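Local coordinates for ectonucleotide pyrophosphatase/phosphodiesterase family member 5 (Mus musculus, PDB 5VEO), which probably hydrolyses phosphodiester bonds of nucleotide substrates as a zinc-dependent ectoenzyme, with a restricted capacity for nucleotide hydrolysis, at residues E150-K155 / Y172-D177; R234-D239 / P277-Y282; A304-G309 / H325-A330. The protein carries 1 engineered substitution. All coordinates share one frame; numbering follows the deposited sequence.

Contact 1 (E150-K155 / Y172-D177). With ZN (zinc ion), chain D; AMP (adenosine monophosphate), chain Q.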
loop_
_atom_site.group_PDB
_atom_site.type_symbol
_atom_site.label_atom_id
_atom_site.label_comp_id
_atom_site.label_asym_id
_atom_site.label_seq_id
_atom_site.Cartn_x
_atom_site.Cartn_y
_atom_site.Cartn_z
ATOM N N GLU A 150 -17.002 11.363 2.495
ATOM C CA GLU A 150 -17.336 12.581 3.221
ATOM C C GLU A 150 -17.430 12.319 4.721
ATOM O O GLU A 150 -17.010 13.153 5.537
ATOM C CB GLU A 150 -18.641 13.156 2.667
ATOM C CG GLU A 150 -18.547 13.616 1.187
ATOM C CD GLU A 150 -18.424 12.481 0.163
ATOM O OE1 GLU A 150 -18.884 11.344 0.450
ATOM O OE2 GLU A 150 -17.843 12.741 -0.938
ATOM N N ASP A 151 -17.939 11.150 5.106
ATOM C CA ASP A 151 -17.997 10.822 6.530
ATOM C C ASP A 151 -16.604 10.559 7.093
ATOM O O ASP A 151 -16.318 10.897 8.250
ATOM C CB ASP A 151 -18.908 9.618 6.750
ATOM C CG ASP A 151 -20.384 9.997 6.743
ATOM O OD1 ASP A 151 -20.681 11.199 6.841
ATOM O OD2 ASP A 151 -21.247 9.096 6.652
ATOM N N ARG A 152 -15.729 9.930 6.296
ATOM C CA ARG A 152 -14.354 9.726 6.737
ATOM C C ARG A 152 -13.651 11.056 6.940
ATOM O O ARG A 152 -12.961 11.254 7.947
ATOM C CB ARG A 152 -13.591 8.865 5.720
ATOM C CG ARG A 152 -14.171 7.487 5.576
ATOM C CD ARG A 152 -13.450 6.643 4.512
ATOM N NE ARG A 152 -14.333 5.601 3.992
ATOM C CZ ARG A 152 -13.927 4.480 3.384
ATOM N NH1 ARG A 152 -12.639 4.200 3.246
ATOM N NH2 ARG A 152 -14.821 3.605 2.943
ATOM N N VAL A 153 -13.826 11.985 5.992
ATOM C CA VAL A 153 -13.253 13.321 6.120
ATOM C C VAL A 153 -13.794 14.012 7.366
ATOM O O VAL A 153 -13.047 14.660 8.114
ATOM C CB VAL A 153 -13.544 14.136 4.854
ATOM C CG1 VAL A 153 -13.215 15.603 5.051
ATOM C CG2 VAL A 153 -12.729 13.560 3.701
ATOM N N ALA A 154 -15.101 13.896 7.594
ATOM C CA ALA A 154 -15.708 14.567 8.740
ATOM C C ALA A 154 -15.054 14.130 10.040
ATOM O O ALA A 154 -14.766 14.962 10.913
ATOM C CB ALA A 154 -17.211 14.296 8.770
ATOM N N LYS A 155 -14.802 12.829 10.191
ATOM C CA LYS A 155 -14.155 12.346 11.406
ATOM C C LYS A 155 -12.739 12.891 11.532
ATOM O O LYS A 155 -12.316 13.319 12.613
ATOM C CB LYS A 155 -14.152 10.821 11.419
ATOM C CG LYS A 155 -15.527 10.232 11.616
ATOM C CD LYS A 155 -15.981 10.521 13.067
ATOM C CE LYS A 155 -17.464 10.412 13.316
ATOM N NZ LYS A 155 -17.724 11.058 14.652
ATOM N N TYR A 172 -8.107 6.908 4.329
ATOM C CA TYR A 172 -8.004 5.891 3.293
ATOM C C TYR A 172 -9.295 5.853 2.485
ATOM O O TYR A 172 -10.404 5.952 3.043
ATOM C CB TYR A 172 -7.714 4.535 3.937
ATOM C CG TYR A 172 -7.746 3.353 3.009
ATOM C CD1 TYR A 172 -6.688 3.084 2.151
ATOM C CD2 TYR A 172 -8.839 2.519 2.977
ATOM C CE1 TYR A 172 -6.717 1.994 1.301
ATOM C CE2 TYR A 172 -8.885 1.437 2.134
ATOM C CZ TYR A 172 -7.827 1.182 1.287
ATOM O OH TYR A 172 -7.901 0.103 0.456
ATOM N N TRP A 173 -9.142 5.670 1.172
ATOM C CA TRP A 173 -10.261 5.493 0.249
ATOM C C TRP A 173 -9.908 4.395 -0.749
ATOM O O TRP A 173 -8.749 4.290 -1.165
ATOM C CB TRP A 173 -10.578 6.809 -0.466
ATOM C CG TRP A 173 -11.809 6.816 -1.321
ATOM C CD1 TRP A 173 -11.877 7.063 -2.667
ATOM C CD2 TRP A 173 -13.154 6.582 -0.891
ATOM N NE1 TRP A 173 -13.181 7.011 -3.090
ATOM C CE2 TRP A 173 -13.984 6.711 -2.023
ATOM C CE3 TRP A 173 -13.735 6.277 0.342
ATOM C CZ2 TRP A 173 -15.360 6.533 -1.960
ATOM C CZ3 TRP A 173 -15.104 6.116 0.413
ATOM C CH2 TRP A 173 -15.904 6.237 -0.735
ATOM N N GLU A 174 -10.912 3.583 -1.140
ATOM C CA GLU A 174 -10.684 2.357 -1.909
ATOM C C GLU A 174 -10.587 2.576 -3.417
ATOM O O GLU A 174 -10.245 1.624 -4.150
ATOM C CB GLU A 174 -11.798 1.354 -1.622
ATOM C CG GLU A 174 -11.839 0.861 -0.179
ATOM C CD GLU A 174 -12.504 1.813 0.815
ATOM O OE1 GLU A 174 -12.409 1.526 2.038
ATOM O OE2 GLU A 174 -13.157 2.800 0.382
ATOM N N GLU A 175 -10.901 3.777 -3.892
ATOM C CA GLU A 175 -10.724 4.127 -5.301
ATOM C C GLU A 175 -9.459 4.961 -5.485
ATOM O O GLU A 175 -9.099 5.763 -4.598
ATOM C CB GLU A 175 -11.938 4.893 -5.824
ATOM C CG GLU A 175 -13.196 4.062 -5.948
ATOM C CD GLU A 175 -13.206 3.095 -7.139
ATOM O OE1 GLU A 175 -12.134 2.705 -7.649
ATOM O OE2 GLU A 175 -14.324 2.708 -7.545
ATOM N N PRO A 176 -8.813 4.828 -6.665
ATOM C CA PRO A 176 -9.280 4.164 -7.886
ATOM C C PRO A 176 -8.904 2.671 -8.053
ATOM O O PRO A 176 -9.093 2.108 -9.127
ATOM C CB PRO A 176 -8.617 5.006 -8.976
ATOM C CG PRO A 176 -7.321 5.389 -8.378
ATOM C CD PRO A 176 -7.623 5.654 -6.927
ATOM N N ASP A 177 -8.438 2.034 -6.975
ATOM C CA ASP A 177 -8.098 0.609 -7.022
ATOM C C ASP A 177 -9.282 -0.251 -7.463
ATOM O O ASP A 177 -9.150 -1.115 -8.342
ATOM C CB ASP A 177 -7.593 0.157 -5.653
ATOM C CG ASP A 177 -7.190 -1.298 -5.630
ATOM O OD1 ASP A 177 -6.082 -1.619 -6.113
ATOM O OD2 ASP A 177 -7.965 -2.136 -5.098
HETATM ZN ZN ZN D . -6.058 -3.685 -5.627
HETATM P P AMP Q . -5.330 -4.138 -2.724
HETATM O O1P AMP Q . -4.116 -4.957 -2.404
HETATM O O2P AMP Q . -6.076 -4.683 -3.948
HETATM O O3P AMP Q . -5.025 -2.652 -2.895
HETATM O "O5'" AMP Q . -6.347 -4.232 -1.491
HETATM C "C5'" AMP Q . -7.297 -3.174 -1.292
HETATM C "C4'" AMP Q . -8.623 -3.645 -0.761
HETATM O "O4'" AMP Q . -8.472 -3.946 0.620
HETATM C "C3'" AMP Q . -9.714 -2.574 -0.824
HETATM O "O3'" AMP Q . -10.649 -2.879 -1.835
HETATM C "C2'" AMP Q . -10.389 -2.616 0.550
HETATM O "O2'" AMP Q . -11.785 -2.746 0.523
HETATM C "C1'" AMP Q . -9.732 -3.803 1.226
HETATM N N9 AMP Q . -9.538 -3.612 2.646
HETATM C C8 AMP Q . -8.760 -2.702 3.256
HETATM N N7 AMP Q . -8.832 -2.865 4.600
HETATM C C5 AMP Q . -9.673 -3.911 4.814
HETATM C C6 AMP Q . -10.199 -4.637 5.988
HETATM N N6 AMP Q . -9.831 -4.263 7.227
HETATM N N1 AMP Q . -11.041 -5.666 5.785
HETATM C C2 AMP Q . -11.423 -6.065 4.559
HETATM N N3 AMP Q . -10.987 -5.468 3.438
HETATM C C4 AMP Q . -10.137 -4.395 3.529
#
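Arg152 on helix 149-160 and Tyr172 on strand 168-173 have the nearest CA atoms, 8.2 Å apart, so a long side chain has to span the gap. Arg152 does this with its chain extended from CG to NE, and its guanidinium ends beside the turn that follows the strand. NH1 carries two bonds. Arg152 NH1 donates to Glu174 OE1 at 2.9 Å, nearly straight at 161°, as a salt bridge on the syn side of the carboxylate but tilted out of its plane. Arg152 NH1 also donates to Tyr172 O at 2.8 Å, coming from above the carbonyl plane. NH2 makes weak bonds to both carboxylate oxygens of Glu174 and a further bond to Val147 O. The guanidinium and carboxylate planes stand 78° apart, so this is not a flat two-pronged pairing. Trp173 presents its ring edge to the guanidinium face, with Trp173 CE3 3.5 Å from Arg152 CZ. Glu174 OE1 is also hydrogen-bonded to Tyr143 OH, and CG of Glu174 lies 3.7 Å from AMP O2'. Tyr172 OH is hydrogen-bonded to Asp22, a zinc ligand, and Asp177 binds another zinc through both oxygens, OD1 at 2.1 Å and the longer OD2. The buried positive charge of Arg152 is thus matched by Glu174, and the pair probably holds this turn in place beside the nucleotide and the metal site.

Contact 2 (R234-D239 / P277-Y282). With NAG (2-acetamido-2-deoxy-beta-D-glucopyranose), chain B.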
loop_
_atom_site.group_PDB
_atom_site.type_symbol
_atom_site.label_atom_id
_atom_site.label_comp_id
_atom_site.label_asym_id
_atom_site.label_seq_id
_atom_site.Cartn_x
_atom_site.Cartn_y
_atom_site.Cartn_z
ATOM N N ARG A 234 -3.373 -13.434 -21.645
ATOM C CA ARG A 234 -2.129 -13.453 -20.867
ATOM C C ARG A 234 -2.396 -14.145 -19.528
ATOM O O ARG A 234 -2.363 -13.519 -18.458
ATOM C CB ARG A 234 -1.592 -12.046 -20.667
ATOM C CG ARG A 234 -1.139 -11.377 -21.965
ATOM C CD ARG A 234 -0.383 -10.099 -21.680
ATOM N NE ARG A 234 -1.167 -9.069 -21.012
ATOM C CZ ARG A 234 -1.864 -8.132 -21.641
ATOM N NH1 ARG A 234 -1.931 -8.119 -22.968
ATOM N NH2 ARG A 234 -2.506 -7.206 -20.938
ATOM N N VAL A 235 -2.650 -15.448 -19.594
ATOM C CA VAL A 235 -2.959 -16.257 -18.420
ATOM C C VAL A 235 -1.978 -17.424 -18.324
ATOM O O VAL A 235 -1.721 -18.120 -19.315
ATOM C CB VAL A 235 -4.409 -16.772 -18.465
ATOM C CG1 VAL A 235 -4.644 -17.797 -17.398
ATOM C CG2 VAL A 235 -5.382 -15.614 -18.304
ATOM N N ILE A 236 -1.463 -17.647 -17.119
ATOM C CA ILE A 236 -0.697 -18.837 -16.770
ATOM C C ILE A 236 -1.599 -19.688 -15.889
ATOM O O ILE A 236 -2.023 -19.241 -14.819
ATOM C CB ILE A 236 0.603 -18.482 -16.035
ATOM C CG1 ILE A 236 1.456 -17.516 -16.861
ATOM C CG2 ILE A 236 1.381 -19.741 -15.689
ATOM C CD1 ILE A 236 1.967 -16.367 -16.072
ATOM N N GLU A 237 -1.904 -20.901 -16.331
ATOM C CA GLU A 237 -2.846 -21.763 -15.626
ATOM C C GLU A 237 -2.058 -22.874 -14.934
ATOM O O GLU A 237 -1.482 -23.741 -15.598
ATOM C CB GLU A 237 -3.892 -22.325 -16.580
ATOM C CG GLU A 237 -5.028 -22.999 -15.863
ATOM C CD GLU A 237 -6.053 -23.600 -16.819
ATOM O OE1 GLU A 237 -6.235 -23.043 -17.933
ATOM O OE2 GLU A 237 -6.674 -24.625 -16.451
ATOM N N LEU A 238 -2.032 -22.839 -13.600
ATOM C CA LEU A 238 -1.124 -23.711 -12.860
ATOM C C LEU A 238 -1.462 -25.176 -13.063
ATOM O O LEU A 238 -0.560 -26.021 -13.072
ATOM C CB LEU A 238 -1.157 -23.385 -11.368
ATOM C CG LEU A 238 -0.619 -22.001 -10.974
ATOM C CD1 LEU A 238 -0.711 -21.736 -9.480
ATOM C CD2 LEU A 238 0.810 -21.820 -11.440
ATOM N N ASP A 239 -2.742 -25.506 -13.212
ATOM C CA ASP A 239 -3.072 -26.919 -13.299
ATOM C C ASP A 239 -2.719 -27.516 -14.656
ATOM O O ASP A 239 -2.893 -28.729 -14.849
ATOM C CB ASP A 239 -4.546 -27.134 -12.920
ATOM C CG ASP A 239 -5.524 -26.553 -13.910
ATOM O OD1 ASP A 239 -5.101 -25.833 -14.839
ATOM O OD2 ASP A 239 -6.740 -26.816 -13.733
ATOM N N PRO A 277 7.099 -18.906 -20.058
ATOM C CA PRO A 277 8.109 -17.839 -20.188
ATOM C C PRO A 277 7.831 -16.628 -19.321
ATOM O O PRO A 277 8.764 -15.869 -19.013
ATOM C CB PRO A 277 8.051 -17.475 -21.681
ATOM C CG PRO A 277 6.703 -17.972 -22.156
ATOM C CD PRO A 277 6.421 -19.196 -21.334
ATOM N N ASN A 278 6.581 -16.416 -18.915
ATOM C CA ASN A 278 6.219 -15.219 -18.161
ATOM C C ASN A 278 5.944 -15.515 -16.695
ATOM O O ASN A 278 5.394 -14.670 -15.979
ATOM C CB ASN A 278 5.024 -14.529 -18.821
ATOM C CG ASN A 278 5.353 -14.113 -20.235
ATOM O OD1 ASN A 278 4.824 -14.658 -21.193
ATOM N ND2 ASN A 278 6.274 -13.158 -20.363
ATOM N N LEU A 279 6.376 -16.669 -16.215
ATOM C CA LEU A 279 6.289 -17.012 -14.800
ATOM C C LEU A 279 7.686 -17.384 -14.328
ATOM O O LEU A 279 8.232 -18.415 -14.740
ATOM C CB LEU A 279 5.318 -18.165 -14.566
ATOM C CG LEU A 279 5.108 -18.480 -13.094
ATOM C CD1 LEU A 279 4.299 -17.386 -12.377
ATOM C CD2 LEU A 279 4.415 -19.797 -12.973
ATOM N N THR A 280 8.268 -16.553 -13.475
ATOM C CA THR A 280 9.602 -16.811 -12.953
ATOM C C THR A 280 9.464 -17.439 -11.576
ATOM O O THR A 280 8.943 -16.814 -10.638
ATOM C CB THR A 280 10.446 -15.541 -12.899
ATOM O OG1 THR A 280 10.528 -14.967 -14.206
ATOM C CG2 THR A 280 11.858 -15.855 -12.393
ATOM N N VAL A 281 9.949 -18.669 -11.449
ATOM C CA VAL A 281 9.788 -19.452 -10.230
ATOM C C VAL A 281 11.061 -19.342 -9.400
ATOM O O VAL A 281 12.147 -19.726 -9.862
ATOM C CB VAL A 281 9.473 -20.920 -10.557
ATOM C CG1 VAL A 281 9.299 -21.722 -9.278
ATOM C CG2 VAL A 281 8.226 -21.023 -11.444
ATOM N N TYR A 282 10.928 -18.872 -8.160
ATOM C CA TYR A 282 12.051 -18.742 -7.241
ATOM C C TYR A 282 11.892 -19.683 -6.054
ATOM O O TYR A 282 10.840 -19.724 -5.423
ATOM C CB TYR A 282 12.162 -17.317 -6.696
ATOM C CG TYR A 282 12.356 -16.232 -7.719
ATOM C CD1 TYR A 282 13.613 -15.948 -8.247
ATOM C CD2 TYR A 282 11.282 -15.462 -8.136
ATOM C CE1 TYR A 282 13.774 -14.934 -9.188
ATOM C CE2 TYR A 282 11.435 -14.463 -9.061
ATOM C CZ TYR A 282 12.679 -14.193 -9.577
ATOM O OH TYR A 282 12.805 -13.183 -10.500
HETATM C C1 NAG B . 6.732 -12.685 -21.640
HETATM C C2 NAG B . 7.487 -11.377 -21.529
HETATM C C3 NAG B . 8.132 -11.002 -22.872
HETATM C C4 NAG B . 8.879 -12.166 -23.519
HETATM C C5 NAG B . 8.038 -13.430 -23.492
HETATM C C6 NAG B . 8.792 -14.658 -23.964
HETATM C C7 NAG B . 6.845 -9.413 -20.171
HETATM C C8 NAG B . 5.774 -8.386 -19.930
HETATM N N2 NAG B . 6.572 -10.321 -21.109
HETATM O O3 NAG B . 9.048 -9.939 -22.649
HETATM O O4 NAG B . 9.143 -11.838 -24.887
HETATM O O5 NAG B . 7.616 -13.715 -22.160
HETATM O O6 NAG B . 7.852 -15.589 -24.476
HETATM O O7 NAG B . 7.900 -9.400 -19.554
#
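Ile236 and Leu279 join two small sheets: the parallel pair 235-237 and 311-313, and the four-stranded antiparallel sheet in which 279-283 is an outermost strand. The CA atoms of these two residues are 7.5 Å apart, and no hydrogen bond links the two segments. The contact is made mainly by aliphatic groups. Ile236 sends both of its branches across. The Ile236 CG2 methyl lies 4.1 Å from Leu279 CD2. Ile236 CD1 reaches further, to 3.8 Å from Asn278 O and 4.1 Å from Leu279 CB. The chi2 angle of Ile236, 133°, is away from a staggered value, and this rotation sets CD1 against the Asn278 carbonyl. Leu279 holds CG anti to its backbone N (chi1 -175°), which, with chi2 near 70°, brings CD2 toward Ile236. The Leu279 CD2 methyl also meets Leu238 CD2 at 4.4 Å, so one methyl of Leu279 touches two residues of 234-239. Leu272 of helix 265-272 and Ile312 of strand 311-313 touch both Leu238 and Leu279 and extend the apolar cluster.

Asn278, in the loop just before strand 279-283, is the glycosylated residue of the sequon Asn278-Leu279-Thr280. Asn278 ND2 is bonded covalently to C1 of the sugar at 1.4 Å. The N-H that remains on ND2 is given to Asp307 OD2, which is likely to limit rotation of the linkage. Pro277 CB lies 3.4 Å from O6 of the same sugar. Asn278 is thus buried against Ile236 through its backbone O while its amide carries the glycan, and Leu279 is buried between the sheets. The cohesion between the segments comes mainly from methyl groups and not from polar bonds.

Contact 3 (A304-G309 / H325-A330). With ZN (zinc ion), chain D; NAG (2-acetamido-2-deoxy-beta-D-glucopyranose), chain B; AMP (adenosine monophosphate), chain Q.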
loop_
_atom_site.group_PDB
_atom_site.type_symbol
_atom_site.label_atom_id
_atom_site.label_comp_id
_atom_site.label_asym_id
_atom_site.label_seq_id
_atom_site.Cartn_x
_atom_site.Cartn_y
_atom_site.Cartn_z
ATOM N N ALA A 304 6.400 -17.703 -7.153
ATOM C CA ALA A 304 6.388 -17.666 -8.603
ATOM C C ALA A 304 5.774 -16.343 -9.027
ATOM O O ALA A 304 4.620 -16.057 -8.694
ATOM C CB ALA A 304 5.613 -18.848 -9.180
ATOM N N VAL A 305 6.543 -15.547 -9.765
ATOM C CA VAL A 305 6.202 -14.160 -10.055
ATOM C C VAL A 305 5.848 -14.041 -11.530
ATOM O O VAL A 305 6.674 -14.340 -12.407
ATOM C CB VAL A 305 7.359 -13.210 -9.707
ATOM C CG1 VAL A 305 6.963 -11.782 -10.046
ATOM C CG2 VAL A 305 7.778 -13.362 -8.248
ATOM N N ALA A 306 4.630 -13.587 -11.806
ATOM C CA ALA A 306 4.223 -13.336 -13.187
ATOM C C ALA A 306 4.773 -12.004 -13.667
ATOM O O ALA A 306 4.852 -11.033 -12.898
ATOM C CB ALA A 306 2.705 -13.327 -13.323
ATOM N N ASP A 307 5.158 -11.971 -14.941
ATOM C CA ASP A 307 5.553 -10.725 -15.582
ATOM C C ASP A 307 4.374 -9.762 -15.667
ATOM O O ASP A 307 3.203 -10.156 -15.612
ATOM C CB ASP A 307 6.095 -10.977 -16.986
ATOM C CG ASP A 307 7.440 -11.691 -16.979
ATOM O OD1 ASP A 307 8.234 -11.542 -15.995
ATOM O OD2 ASP A 307 7.700 -12.384 -17.986
ATOM N N GLU A 308 4.713 -8.482 -15.805
ATOM C CA GLU A 308 3.727 -7.415 -15.904
ATOM C C GLU A 308 2.601 -7.758 -16.881
ATOM O O GLU A 308 2.844 -8.085 -18.047
ATOM C CB GLU A 308 4.421 -6.130 -16.337
ATOM C CG GLU A 308 3.528 -4.951 -16.225
ATOM C CD GLU A 308 4.221 -3.649 -16.545
ATOM O OE1 GLU A 308 5.014 -3.593 -17.507
ATOM O OE2 GLU A 308 3.935 -2.679 -15.838
ATOM N N GLY A 309 1.361 -7.648 -16.406
ATOM C CA GLY A 309 0.188 -7.839 -17.237
ATOM C C GLY A 309 -0.231 -9.278 -17.446
ATOM O O GLY A 309 -1.203 -9.522 -18.176
ATOM N N HIS A 325 -2.249 -5.565 -9.768
ATOM C CA HIS A 325 -0.999 -5.061 -9.231
ATOM C C HIS A 325 -0.450 -6.141 -8.307
ATOM O O HIS A 325 -1.092 -7.168 -8.076
ATOM C CB HIS A 325 -1.235 -3.728 -8.506
ATOM C CG HIS A 325 -2.282 -3.827 -7.445
ATOM N ND1 HIS A 325 -1.986 -4.180 -6.149
ATOM C CD2 HIS A 325 -3.633 -3.738 -7.513
ATOM C CE1 HIS A 325 -3.108 -4.242 -5.445
ATOM N NE2 HIS A 325 -4.121 -3.998 -6.257
ATOM N N GLY A 326 0.728 -5.894 -7.760
ATOM C CA GLY A 326 1.476 -6.900 -7.032
ATOM C C GLY A 326 2.791 -7.251 -7.680
ATOM O O GLY A 326 3.657 -7.847 -7.021
ATOM N N TYR A 327 2.969 -6.843 -8.936
ATOM C CA TYR A 327 4.159 -7.095 -9.728
ATOM C C TYR A 327 5.396 -6.386 -9.160
ATOM O O TYR A 327 5.325 -5.523 -8.280
ATOM C CB TYR A 327 3.925 -6.626 -11.163
ATOM C CG TYR A 327 2.704 -7.243 -11.808
ATOM C CD1 TYR A 327 2.777 -8.487 -12.416
ATOM C CD2 TYR A 327 1.481 -6.603 -11.788
ATOM C CE1 TYR A 327 1.662 -9.067 -13.003
ATOM C CE2 TYR A 327 0.363 -7.174 -12.365
ATOM C CZ TYR A 327 0.454 -8.401 -12.971
ATOM O OH TYR A 327 -0.663 -8.965 -13.535
ATOM N N ASP A 328 6.550 -6.786 -9.702
ATOM C CA ASP A 328 7.846 -6.163 -9.463
ATOM C C ASP A 328 7.724 -4.664 -9.184
ATOM O O ASP A 328 7.173 -3.913 -10.007
ATOM C CB ASP A 328 8.713 -6.421 -10.698
ATOM C CG ASP A 328 10.172 -6.084 -10.510
ATOM O OD1 ASP A 328 10.545 -5.361 -9.579
ATOM O OD2 ASP A 328 10.952 -6.555 -11.360
ATOM N N ASN A 329 8.265 -4.208 -8.039
ATOM C CA ASN A 329 8.176 -2.798 -7.678
ATOM C C ASN A 329 9.100 -1.906 -8.499
ATOM O O ASN A 329 9.046 -0.683 -8.340
ATOM C CB ASN A 329 8.456 -2.593 -6.186
ATOM C CG ASN A 329 9.865 -2.966 -5.789
ATOM O OD1 ASN A 329 10.487 -3.870 -6.365
ATOM N ND2 ASN A 329 10.379 -2.274 -4.785
ATOM N N ALA A 330 9.963 -2.471 -9.346
ATOM C CA ALA A 330 10.727 -1.636 -10.262
ATOM C C ALA A 330 9.881 -1.125 -11.420
ATOM O O ALA A 330 10.301 -0.208 -12.127
ATOM C CB ALA A 330 11.917 -2.420 -10.810
HETATM ZN ZN ZN D . -6.058 -3.685 -5.627
HETATM C C1 NAG B . 6.732 -12.685 -21.640
HETATM C C2 NAG B . 7.487 -11.377 -21.529
HETATM C C3 NAG B . 8.132 -11.002 -22.872
HETATM C C4 NAG B . 8.879 -12.166 -23.519
HETATM C C5 NAG B . 8.038 -13.430 -23.492
HETATM C C6 NAG B . 8.792 -14.658 -23.964
HETATM C C7 NAG B . 6.845 -9.413 -20.171
HETATM C C8 NAG B . 5.774 -8.386 -19.930
HETATM N N2 NAG B . 6.572 -10.321 -21.109
HETATM O O3 NAG B . 9.048 -9.939 -22.649
HETATM O O4 NAG B . 9.143 -11.838 -24.887
HETATM O O5 NAG B . 7.616 -13.715 -22.160
HETATM O O6 NAG B . 7.852 -15.589 -24.476
HETATM O O7 NAG B . 7.900 -9.400 -19.554
HETATM P P AMP Q . -5.330 -4.138 -2.724
HETATM O O1P AMP Q . -4.116 -4.957 -2.404
HETATM O O2P AMP Q . -6.076 -4.683 -3.948
HETATM O O3P AMP Q . -5.025 -2.652 -2.895
HETATM O "O5'" AMP Q . -6.347 -4.232 -1.491
HETATM C "C5'" AMP Q . -7.297 -3.174 -1.292
HETATM C "C4'" AMP Q . -8.623 -3.645 -0.761
HETATM O "O4'" AMP Q . -8.472 -3.946 0.620
HETATM C "C3'" AMP Q . -9.714 -2.574 -0.824
HETATM O "O3'" AMP Q . -10.649 -2.879 -1.835
HETATM C "C2'" AMP Q . -10.389 -2.616 0.550
HETATM O "O2'" AMP Q . -11.785 -2.746 0.523
HETATM C "C1'" AMP Q . -9.732 -3.803 1.226
HETATM N N9 AMP Q . -9.538 -3.612 2.646
HETATM C C8 AMP Q . -8.760 -2.702 3.256
HETATM N N7 AMP Q . -8.832 -2.865 4.600
HETATM C C5 AMP Q . -9.673 -3.911 4.814
HETATM C C6 AMP Q . -10.199 -4.637 5.988
HETATM N N6 AMP Q . -9.831 -4.263 7.227
HETATM N N1 AMP Q . -11.041 -5.666 5.785
HETATM C C2 AMP Q . -11.423 -6.065 4.559
HETATM N N3 AMP Q . -10.987 -5.468 3.438
HETATM C C4 AMP Q . -10.137 -4.395 3.529
HETATM O O HOH W 1 6.476 -8.832 -11.888
#
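Tyr327 makes the direct contacts of 325-330 with Ala306 to Gly309, but the segment starts at the metal. His325 NE2 binds zinc at 2.1 Å, and Asp177 and His181 complete the protein ligands. At Gly326 a CB would run into the carbonyl O of His325. Tyr327 turns its ring onto the end of strand 302-306, with CG anti to the carbonyl carbon (chi1 -55°). Glu308 CA packs over one ring face in a CH-pi contact, 4.1 Å from the centroid of the Tyr327 ring, and Gly309 N lies over the same face. Ala306 O meets the ring edge, 3.3 Å from Tyr327 CD1. The phenol OH is hydrogen-bonded to Trp310 O. With the ring of Tyr327 cut back to an alanine, Glu308 and Gly309 would probably lose the face they pack on and Trp310 O its phenol donor. Asp328 N donates to a water that donates to Ala306 O at 2.9 Å, a bridge between the segments. Asp328 OD1 accepts from Ala330 N at 3.0 Å, an Asx turn, and OD2 forms a salt bridge with Arg290. An anchored loop thus follows a zinc-binding histidine, at the two-metal site expected of the alkaline phosphatase superfamily.

Along the chain the three contacts come in series, all in the phosphodiesterase part of the protein. Contact 1 lies on one side of the chain's centre, where helix 149-160 meets strand 168-173 of the mixed eight-stranded sheet. Contacts 2 and 3 lie on the other side, with centres 11 Å apart, and share the antiparallel sheet in which strands 279-283 and 302-306 are neighbours. Contacts 1 and 2 are separate, their centres 36 Å apart and their nearest atoms about 15 Å. Contacts 1 and 3 have centres 27 Å apart yet meet at one zinc that also binds AMP. The metal site thus connects the main sheet to the loop that packs on the glycan-bearing sheet.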